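Betaine aldehyde dehydrogenase (Staphylococcus aureus subsp. aureus COL, PDB 4QTO) catalyses the NAD-dependent oxidation of betaine aldehyde to glycine betaine, as a tetrameric member of the aldehyde dehydrogenase family. Local coordinates at residues V173-T178 with D242-H247; V253-G258 with K263-N268; E430-A435 with A458-L463. All coordinates share one frame; numbering follows the deposited sequence. Where two conformers were deposited one is given.

Contact 1 (V173-T178 with D242-H247); sequences VVTQIT and DVMSGH
Met-244 meets Thr-175 through both its carbonyl and its side chain, and Ile-177 through its terminal methyl. Thr-175 OG1 donates a hydrogen bond to Met-244 O at 2.8 Å; the hydroxyl approaches from above the carbonyl plane, tilted 40° out of it. With chi1 at 57°, OG1 is flanked by both backbone neighbours of the Thr-175 CA and faces the helix. Threonine suits the site because it fits a beta strand and also supplies a donor for a buried carbonyl near a helix end. In the conformer described, Met-244 bends at chi3 (69°), bringing CE 3.9 Å from Thr-175 CB and 4.1 Å from Ile-177 CG1. The long thioether thus spans the distance from helix to strand. Ser-245 turns its hydroxyl back to Gly-241 O within the helix. At Gly-246 the helical bonding frays, its N giving only weak bonds to Asp-242 O and Val-243 O, and His-247 leaves helical geometry. The whole packs helix 237-246 onto strand 162-177 of the Rossmann-type sheet, with strands 200-204 and 252-256 flanking that strand and helix 69-85 touching Val-243 and His-247.

Contact 2 (V253-G258 with K263-N268); sequences VSFTGG and KHIMKN
Ile-265 packs against both Val-253 and Phe-255, side chains that strand 252-256 directs toward the helix. Its two branches divide the work. CD1 lies over one face of the Phe-255 ring, 3.5 Å from the centroid and 30° off the ring normal, shifted toward the rim in a CH-pi contact. The modelled approach of this methyl to ring atom CD1 is too close for two carbons, and Ile-265 has two conformers, so the exact fit is doubtful. CG2 meets Val-253 CG1 at 3.7 Å, one apolar branch crossing another. The division follows from Ile-265 chi1 (-73°), which sets CG2 anti to its backbone N and CG1 beside that N, spreading the branches along the strand. Beta-branched valine suits the extended chain, while the flat phenylalanine offers a broad face to a methyl.

Further out, Gly-257 CA lies 3.5 Å from Phe-255 CZ, and a residue without a side chain fits this crowded turn. Gly-258 takes the N-cap position of helix 259-269, whose regular bonding, such as Lys-267 N to Lys-263 O at 3.0 Å, holds Ile-265 on the inner side. In aldehyde dehydrogenases the turn after this strand typically borders the NAD site.

Asp-242 OD1 accepts hydrogen bonds from both His-264 NE2 and Asn-268 ND2, tying this helix to helix 237-246. Lys-263 and Lys-267 reach Asn-271 of the second subunit. The contact joins the first strand and the helix of the beta-alpha-beta unit completed by strand 275-279, with strand 252-256 running between 162-177 and 275-279.

Contact 3 (E430-A435 with A458-L463); sequences EAIQLA and ANKLKL
The backbones come nearest at Ile-432 and Leu-461, CA to CA 6.4 Å, where helix 428-436 passes the chain leading from helix 451-460 to strand 465-468. These elements belong to successive beta-alpha-beta crossovers of the second, largely parallel sheet, which in this family is part of the catalytic domain. The packing is apolar. Leu-461 CD2 sits 3.7 Å from Ala-435 CB, and the small alanine lets this branched side chain come close to the helix. One turn earlier, Ile-432 lies against the aliphatic part of Lys-460. Its CG2 is 3.9 Å from Lys-460 CB, while its CD1 is 3.8 Å from Lys-460 CD, the two side chains crossing at a slant. A chi1 of -67° turns CG1, which carries CD1, back beside the backbone N of Ile-432, and both CG2 and CD1 reach the lysine. Lysine suits this exposed position because its methylenes cover the isoleucine while beyond CD the chain leads its ammonium group away from helix 428-436. Lys-462 forms a salt bridge with Glu-84 of the second subunit, and Lys-504 of that subunit bonds to Leu-461 O. The chain makes an inverse gamma turn about Lys-462, closed by a weak bond from Leu-463 N to Leu-461 O at 3.0 Å. The side-chain amide of Asn-436 clasps the same stretch, ND2 bonding to Lys-460 O and OD1 to Lys-462 N.

Overall arrangement
Contacts 1 and 2 are buried neighbours, their centres about 9 Å apart, and cover adjacent strands of one sheet. They touch directly: Ile-177 packs on Phe-255, and Thr-175 on Val-253, joining the two contacts through side chains of neighbouring strands beneath the two helices. Contact 3 belongs to the other sheet, about 34 Å from contact 1 and 27 Å from contact 2 between centres, and is only partly buried. Contact 1 combines a hydroxyl-carbonyl bond with thioether packing, whereas contact 2 relies on aliphatic and aromatic surfaces. In contact 3 a lysine's methylenes finish an apolar patch near the surface. Contacts 2 and 3 both adjoin the second subunit, whereas contact 1 meets no other chain.

Contact 1 (V173-T178 with D242-H247)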
loop_
_atom_site.group_PDB
_atom_site.type_symbol
_atom_site.label_atom_id
_atom_site.label_comp_id
_atom_site.label_asym_id
_atom_site.label_seq_id
_atom_site.Cartn_x
_atom_site.Cartn_y
_atom_site.Cartn_z
ATOM N N VAL A 173 1.807 25.259 -4.238
ATOM C CA VAL A 173 1.797 25.970 -5.493
ATOM C C VAL A 173 2.794 25.288 -6.427
ATOM O O VAL A 173 3.974 25.104 -6.062
ATOM C CB VAL A 173 2.201 27.431 -5.269
ATOM C CG1 VAL A 173 2.442 28.144 -6.597
ATOM C CG2 VAL A 173 1.161 28.167 -4.456
ATOM N N VAL A 174 2.345 24.945 -7.636
ATOM C CA VAL A 174 3.202 24.256 -8.579
ATOM C C VAL A 174 3.309 25.015 -9.893
ATOM O O VAL A 174 2.301 25.546 -10.381
ATOM C CB VAL A 174 2.662 22.853 -8.918
ATOM C CG1 VAL A 174 3.653 22.114 -9.819
ATOM C CG2 VAL A 174 2.383 22.066 -7.643
ATOM N N THR A 175 4.516 25.072 -10.446
ATOM C CA THR A 175 4.740 25.659 -11.771
ATOM C C THR A 175 4.994 24.470 -12.711
ATOM O O THR A 175 5.658 23.477 -12.357
ATOM C CB THR A 175 5.817 26.718 -11.823
ATOM O OG1 THR A 175 7.028 26.176 -11.340
ATOM C CG2 THR A 175 5.391 27.934 -11.004
ATOM N N GLN A 176 4.449 24.569 -13.917
ATOM C CA GLN A 176 4.425 23.462 -14.852
ATOM C C GLN A 176 4.822 23.993 -16.225
ATOM O O GLN A 176 4.166 24.900 -16.738
ATOM C CB GLN A 176 3.034 22.833 -14.879
ATOM C CG GLN A 176 2.601 22.284 -13.518
ATOM C CD GLN A 176 1.172 21.802 -13.465
ATOM O OE1 GLN A 176 0.288 22.355 -14.097
ATOM N NE2 GLN A 176 0.951 20.764 -12.670
ATOM N N ILE A 177 5.863 23.420 -16.805
ATOM C CA ILE A 177 6.426 23.897 -18.103
ATOM C C ILE A 177 6.466 22.697 -19.028
ATOM O O ILE A 177 7.071 21.674 -18.708
ATOM C CB ILE A 177 7.821 24.509 -17.901
ATOM C CG1 ILE A 177 7.718 25.725 -16.971
ATOM C CG2 ILE A 177 8.429 24.866 -19.233
ATOM C CD1 ILE A 177 9.062 26.237 -16.476
ATOM N N THR A 178 5.738 22.792 -20.146
ATOM C CA THR A 178 5.560 21.687 -21.061
ATOM C C THR A 178 6.257 21.888 -22.413
ATOM O O THR A 178 6.583 23.025 -22.803
ATOM C CB THR A 178 4.054 21.431 -21.271
ATOM O OG1 THR A 178 3.423 22.681 -21.559
ATOM C CG2 THR A 178 3.421 20.888 -20.014
ATOM N N ASP A 242 12.721 31.918 -15.576
ATOM C CA ASP A 242 13.411 32.142 -14.320
ATOM C C ASP A 242 12.461 32.435 -13.174
ATOM O O ASP A 242 12.683 31.981 -12.040
ATOM C CB ASP A 242 14.463 33.238 -14.440
ATOM C CG ASP A 242 15.711 32.776 -15.189
ATOM O OD1 ASP A 242 15.886 31.551 -15.431
ATOM O OD2 ASP A 242 16.521 33.658 -15.523
ATOM N N VAL A 243 11.401 33.226 -13.420
ATOM C CA VAL A 243 10.422 33.466 -12.358
ATOM C C VAL A 243 9.669 32.192 -11.999
ATOM O O VAL A 243 9.463 31.892 -10.825
ATOM C CB VAL A 243 9.406 34.584 -12.775
ATOM C CG1 VAL A 243 8.216 34.679 -11.830
ATOM C CG2 VAL A 243 10.114 35.914 -12.861
ATOM N N MET A 244 9.294 31.410 -13.001
ATOM C CA MET A 244 8.554 30.181 -12.739
ATOM C C MET A 244 9.349 29.138 -11.976
ATOM O O MET A 244 8.776 28.376 -11.197
ATOM C CB MET A 244 8.003 29.597 -14.027
ATOM C CG MET A 244 6.954 30.520 -14.628
ATOM S SD MET A 244 6.183 29.817 -16.100
ATOM C CE MET A 244 5.247 28.476 -15.310
ATOM N N SER A 245 10.665 29.127 -12.160
ATOM C CA SER A 245 11.484 28.142 -11.450
ATOM C C SER A 245 12.124 28.692 -10.185
ATOM O O SER A 245 12.520 27.912 -9.313
ATOM C CB SER A 245 12.571 27.583 -12.346
ATOM O OG SER A 245 13.370 28.623 -12.881
ATOM N N GLY A 246 12.229 30.002 -10.062
ATOM C CA GLY A 246 12.960 30.611 -8.960
ATOM C C GLY A 246 12.192 31.407 -7.934
ATOM O O GLY A 246 12.806 32.012 -7.058
ATOM N N HIS A 247 10.865 31.455 -8.047
ATOM C CA HIS A 247 10.067 32.253 -7.130
ATOM C C HIS A 247 9.926 31.567 -5.772
ATOM O O HIS A 247 9.728 30.328 -5.684
ATOM C CB HIS A 247 8.689 32.529 -7.722
ATOM C CG HIS A 247 8.005 33.697 -7.106
ATOM N ND1 HIS A 247 7.369 33.617 -5.891
ATOM C CD2 HIS A 247 7.916 34.987 -7.494
ATOM C CE1 HIS A 247 6.887 34.801 -5.572
ATOM N NE2 HIS A 247 7.198 35.652 -6.538
#

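Contact 2 (V253-G258 with K263-N268)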
loop_
_atom_site.group_PDB
_atom_site.type_symbol
_atom_site.label_atom_id
_atom_site.label_comp_id
_atom_site.label_asym_id
_atom_site.label_seq_id
_atom_site.Cartn_x
_atom_site.Cartn_y
_atom_site.Cartn_z
ATOM N N VAL A 253 8.479 22.669 -8.956
ATOM C CA VAL A 253 8.668 23.060 -10.358
ATOM C C VAL A 253 8.692 21.742 -11.143
ATOM O O VAL A 253 9.521 20.861 -10.872
ATOM C CB VAL A 253 10.002 23.786 -10.579
ATOM C CG1 VAL A 253 10.154 24.129 -12.071
ATOM C CG2 VAL A 253 10.075 25.002 -9.708
ATOM N N SER A 254 7.770 21.582 -12.089
ATOM C CA SER A 254 7.665 20.385 -12.924
ATOM C C SER A 254 7.954 20.795 -14.381
ATOM O O SER A 254 7.151 21.511 -14.964
ATOM C CB SER A 254 6.297 19.728 -12.813
ATOM O OG SER A 254 6.246 18.565 -13.630
ATOM N N PHE A 255 9.042 20.301 -14.945
ATOM C CA PHE A 255 9.496 20.708 -16.290
ATOM C C PHE A 255 9.741 19.496 -17.168
ATOM O O PHE A 255 10.356 18.529 -16.730
ATOM C CB PHE A 255 10.781 21.505 -16.160
ATOM C CG PHE A 255 11.475 21.761 -17.463
ATOM C CD1 PHE A 255 11.135 22.851 -18.252
ATOM C CD2 PHE A 255 12.460 20.899 -17.915
ATOM C CE1 PHE A 255 11.771 23.071 -19.453
ATOM C CE2 PHE A 255 13.114 21.135 -19.107
ATOM C CZ PHE A 255 12.764 22.217 -19.878
ATOM N N THR A 256 9.217 19.559 -18.390
ATOM C CA THR A 256 9.456 18.553 -19.397
ATOM C C THR A 256 10.021 19.315 -20.602
ATOM O O THR A 256 9.388 20.263 -21.072
ATOM C CB THR A 256 8.171 17.799 -19.757
ATOM O OG1 THR A 256 7.710 17.095 -18.585
ATOM C CG2 THR A 256 8.442 16.792 -20.864
ATOM N N GLY A 257 11.209 18.931 -21.033
ATOM C CA GLY A 257 11.886 19.625 -22.127
ATOM C C GLY A 257 13.327 19.209 -22.284
ATOM O O GLY A 257 13.690 18.115 -21.923
ATOM N N GLY A 258 14.128 20.114 -22.839
ATOM C CA GLY A 258 15.537 19.785 -23.129
ATOM C C GLY A 258 16.411 19.739 -21.905
ATOM O O GLY A 258 16.153 20.456 -20.917
ATOM N N LYS A 263 18.521 21.551 -16.594
ATOM C CA LYS A 263 19.599 21.747 -15.601
ATOM C C LYS A 263 19.548 23.176 -15.047
ATOM O O LYS A 263 19.721 23.381 -13.844
ATOM C CB LYS A 263 20.956 21.446 -16.212
ATOM C CG LYS A 263 21.146 19.984 -16.540
ATOM C CD LYS A 263 22.487 19.740 -17.161
ATOM C CE LYS A 263 22.681 18.246 -17.340
ATOM N NZ LYS A 263 23.948 17.951 -18.024
ATOM N N HIS A 264 19.302 24.149 -15.923
ATOM C CA HIS A 264 19.182 25.569 -15.536
ATOM C C HIS A 264 18.018 25.759 -14.577
ATOM O O HIS A 264 18.146 26.448 -13.564
ATOM C CB HIS A 264 19.027 26.432 -16.781
ATOM C CG HIS A 264 18.826 27.886 -16.498
ATOM N ND1 HIS A 264 19.872 28.754 -16.258
ATOM C CD2 HIS A 264 17.699 28.634 -16.457
ATOM C CE1 HIS A 264 19.392 29.972 -16.055
ATOM N NE2 HIS A 264 18.074 29.921 -16.152
ATOM N N ILE A 265 16.888 25.143 -14.900
ATOM C CA ILE A 265 15.701 25.178 -14.035
ATOM C C ILE A 265 15.986 24.618 -12.651
ATOM O O ILE A 265 15.619 25.215 -11.640
ATOM C CB ILE A 265 14.546 24.449 -14.708
ATOM C CG1 ILE A 265 14.054 25.349 -15.843
ATOM C CG2 ILE A 265 13.425 24.093 -13.720
ATOM C CD1 ILE A 265 12.946 24.749 -16.689
ATOM N N MET A 266 16.676 23.490 -12.597
ATOM C CA MET A 266 17.016 22.886 -11.320
ATOM C C MET A 266 17.945 23.781 -10.490
ATOM O O MET A 266 17.779 23.912 -9.271
ATOM C CB MET A 266 17.630 21.517 -11.535
ATOM C CG MET A 266 17.969 20.800 -10.260
ATOM S SD MET A 266 18.400 19.084 -10.539
ATOM C CE MET A 266 18.983 18.601 -8.925
ATOM N N LYS A 267 18.912 24.412 -11.144
ATOM C CA LYS A 267 19.813 25.319 -10.442
ATOM C C LYS A 267 19.032 26.524 -9.892
ATOM O O LYS A 267 19.329 27.004 -8.802
ATOM C CB LYS A 267 20.965 25.744 -11.350
ATOM C CG LYS A 267 21.945 24.633 -11.640
ATOM C CD LYS A 267 22.954 25.067 -12.709
ATOM C CE LYS A 267 23.967 23.995 -13.061
ATOM N NZ LYS A 267 24.987 23.840 -11.986
ATOM N N ASN A 268 18.048 26.996 -10.634
ATOM C CA ASN A 268 17.191 28.076 -10.186
ATOM C C ASN A 268 16.328 27.689 -9.011
ATOM O O ASN A 268 16.186 28.432 -8.044
ATOM C CB ASN A 268 16.249 28.397 -11.326
ATOM C CG ASN A 268 16.821 29.383 -12.308
ATOM O OD1 ASN A 268 17.872 29.989 -12.093
ATOM N ND2 ASN A 268 16.104 29.576 -13.403
#

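Contact 3 (E430-A435 with A458-L463)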
loop_
_atom_site.group_PDB
_atom_site.type_symbol
_atom_site.label_atom_id
_atom_site.label_comp_id
_atom_site.label_asym_id
_atom_site.label_seq_id
_atom_site.Cartn_x
_atom_site.Cartn_y
_atom_site.Cartn_z
ATOM N N GLU A 430 26.929 -7.960 -23.923
ATOM C CA GLU A 430 27.342 -6.775 -24.699
ATOM C C GLU A 430 26.143 -5.856 -25.006
ATOM O O GLU A 430 26.259 -4.634 -24.938
ATOM C CB GLU A 430 28.060 -7.159 -25.988
ATOM C CG GLU A 430 28.639 -5.921 -26.655
ATOM C CD GLU A 430 29.463 -6.176 -27.913
ATOM O OE1 GLU A 430 29.318 -7.223 -28.577
ATOM O OE2 GLU A 430 30.264 -5.288 -28.227
ATOM N N ALA A 431 24.984 -6.437 -25.304
ATOM C CA ALA A 431 23.758 -5.645 -25.555
ATOM C C ALA A 431 23.446 -4.756 -24.344
ATOM O O ALA A 431 23.151 -3.569 -24.468
ATOM C CB ALA A 431 22.564 -6.546 -25.858
ATOM N N ILE A 432 23.483 -5.369 -23.164
ATOM C CA ILE A 432 23.233 -4.641 -21.926
ATOM C C ILE A 432 24.286 -3.535 -21.688
ATOM O O ILE A 432 23.937 -2.392 -21.342
ATOM C CB ILE A 432 23.210 -5.614 -20.725
ATOM C CG1 ILE A 432 21.992 -6.552 -20.843
ATOM C CG2 ILE A 432 23.215 -4.827 -19.432
ATOM C CD1 ILE A 432 22.124 -7.784 -19.973
ATOM N N GLN A 433 25.562 -3.876 -21.875
ATOM C CA GLN A 433 26.648 -2.906 -21.666
ATOM C C GLN A 433 26.505 -1.694 -22.587
ATOM O O GLN A 433 26.618 -0.553 -22.146
ATOM C CB GLN A 433 28.005 -3.563 -21.857
ATOM C CG GLN A 433 28.376 -4.544 -20.767
ATOM C CD GLN A 433 29.679 -5.270 -21.033
ATOM O OE1 GLN A 433 30.416 -4.943 -21.973
ATOM N NE2 GLN A 433 29.972 -6.272 -20.199
ATOM N N LEU A 434 26.229 -1.938 -23.867
ATOM C CA LEU A 434 26.050 -0.849 -24.826
ATOM C C LEU A 434 24.807 -0.028 -24.525
ATOM O O LEU A 434 24.833 1.197 -24.517
ATOM C CB LEU A 434 25.968 -1.394 -26.251
ATOM C CG LEU A 434 27.279 -1.926 -26.806
ATOM C CD1 LEU A 434 27.014 -2.578 -28.150
ATOM C CD2 LEU A 434 28.283 -0.786 -26.956
ATOM N N ALA A 435 23.697 -0.696 -24.235
ATOM C CA ALA A 435 22.453 0.004 -23.956
ATOM C C ALA A 435 22.577 0.943 -22.757
ATOM O O ALA A 435 22.006 2.046 -22.788
ATOM C CB ALA A 435 21.319 -0.987 -23.748
ATOM N N ALA A 458 15.806 -7.021 -19.494
ATOM C CA ALA A 458 15.015 -5.913 -18.938
ATOM C C ALA A 458 15.410 -5.580 -17.499
ATOM O O ALA A 458 15.452 -4.416 -17.126
ATOM C CB ALA A 458 13.533 -6.231 -19.012
ATOM N N ASN A 459 15.704 -6.591 -16.699
ATOM C CA ASN A 459 16.080 -6.334 -15.319
ATOM C C ASN A 459 17.413 -5.617 -15.165
ATOM O O ASN A 459 17.648 -4.975 -14.135
ATOM C CB ASN A 459 16.029 -7.629 -14.531
ATOM C CG ASN A 459 14.588 -8.000 -14.140
ATOM O OD1 ASN A 459 13.910 -7.265 -13.402
ATOM N ND2 ASN A 459 14.107 -9.123 -14.654
ATOM N N LYS A 460 18.276 -5.724 -16.179
ATOM C CA LYS A 460 19.589 -5.090 -16.146
ATOM C C LYS A 460 19.692 -3.725 -16.840
ATOM O O LYS A 460 20.703 -3.028 -16.662
ATOM C CB LYS A 460 20.655 -6.035 -16.704
ATOM C CG LYS A 460 20.886 -7.253 -15.803
ATOM C CD LYS A 460 22.208 -7.924 -16.143
ATOM C CE LYS A 460 22.651 -8.931 -15.089
ATOM N NZ LYS A 460 21.787 -10.139 -15.100
ATOM N N LEU A 461 18.661 -3.325 -17.597
ATOM C CA LEU A 461 18.677 -2.024 -18.265
ATOM C C LEU A 461 18.329 -0.924 -17.294
ATOM O O LEU A 461 17.320 -1.016 -16.569
ATOM C CB LEU A 461 17.699 -2.007 -19.428
ATOM C CG LEU A 461 17.994 -3.012 -20.531
ATOM C CD1 LEU A 461 16.920 -2.947 -21.613
ATOM C CD2 LEU A 461 19.371 -2.756 -21.148
ATOM N N LYS A 462 19.138 0.131 -17.267
ATOM C CA LYS A 462 18.886 1.286 -16.373
ATOM C C LYS A 462 17.961 2.281 -17.053
ATOM O O LYS A 462 18.396 3.352 -17.554
ATOM C CB LYS A 462 20.201 1.909 -15.937
ATOM C CG LYS A 462 21.040 0.924 -15.135
ATOM C CD LYS A 462 22.467 1.438 -15.053
ATOM C CE LYS A 462 23.444 0.384 -14.558
ATOM N NZ LYS A 462 23.110 0.007 -13.171
ATOM N N LEU A 463 16.678 1.907 -17.076
ATOM C CA LEU A 463 15.642 2.653 -17.787
ATOM C C LEU A 463 14.353 2.664 -16.995
ATOM O O LEU A 463 14.022 1.642 -16.371
ATOM C CB LEU A 463 15.326 1.934 -19.130
ATOM C CG LEU A 463 16.480 1.755 -20.113
ATOM C CD1 LEU A 463 16.076 0.830 -21.253
ATOM C CD2 LEU A 463 16.943 3.112 -20.622
#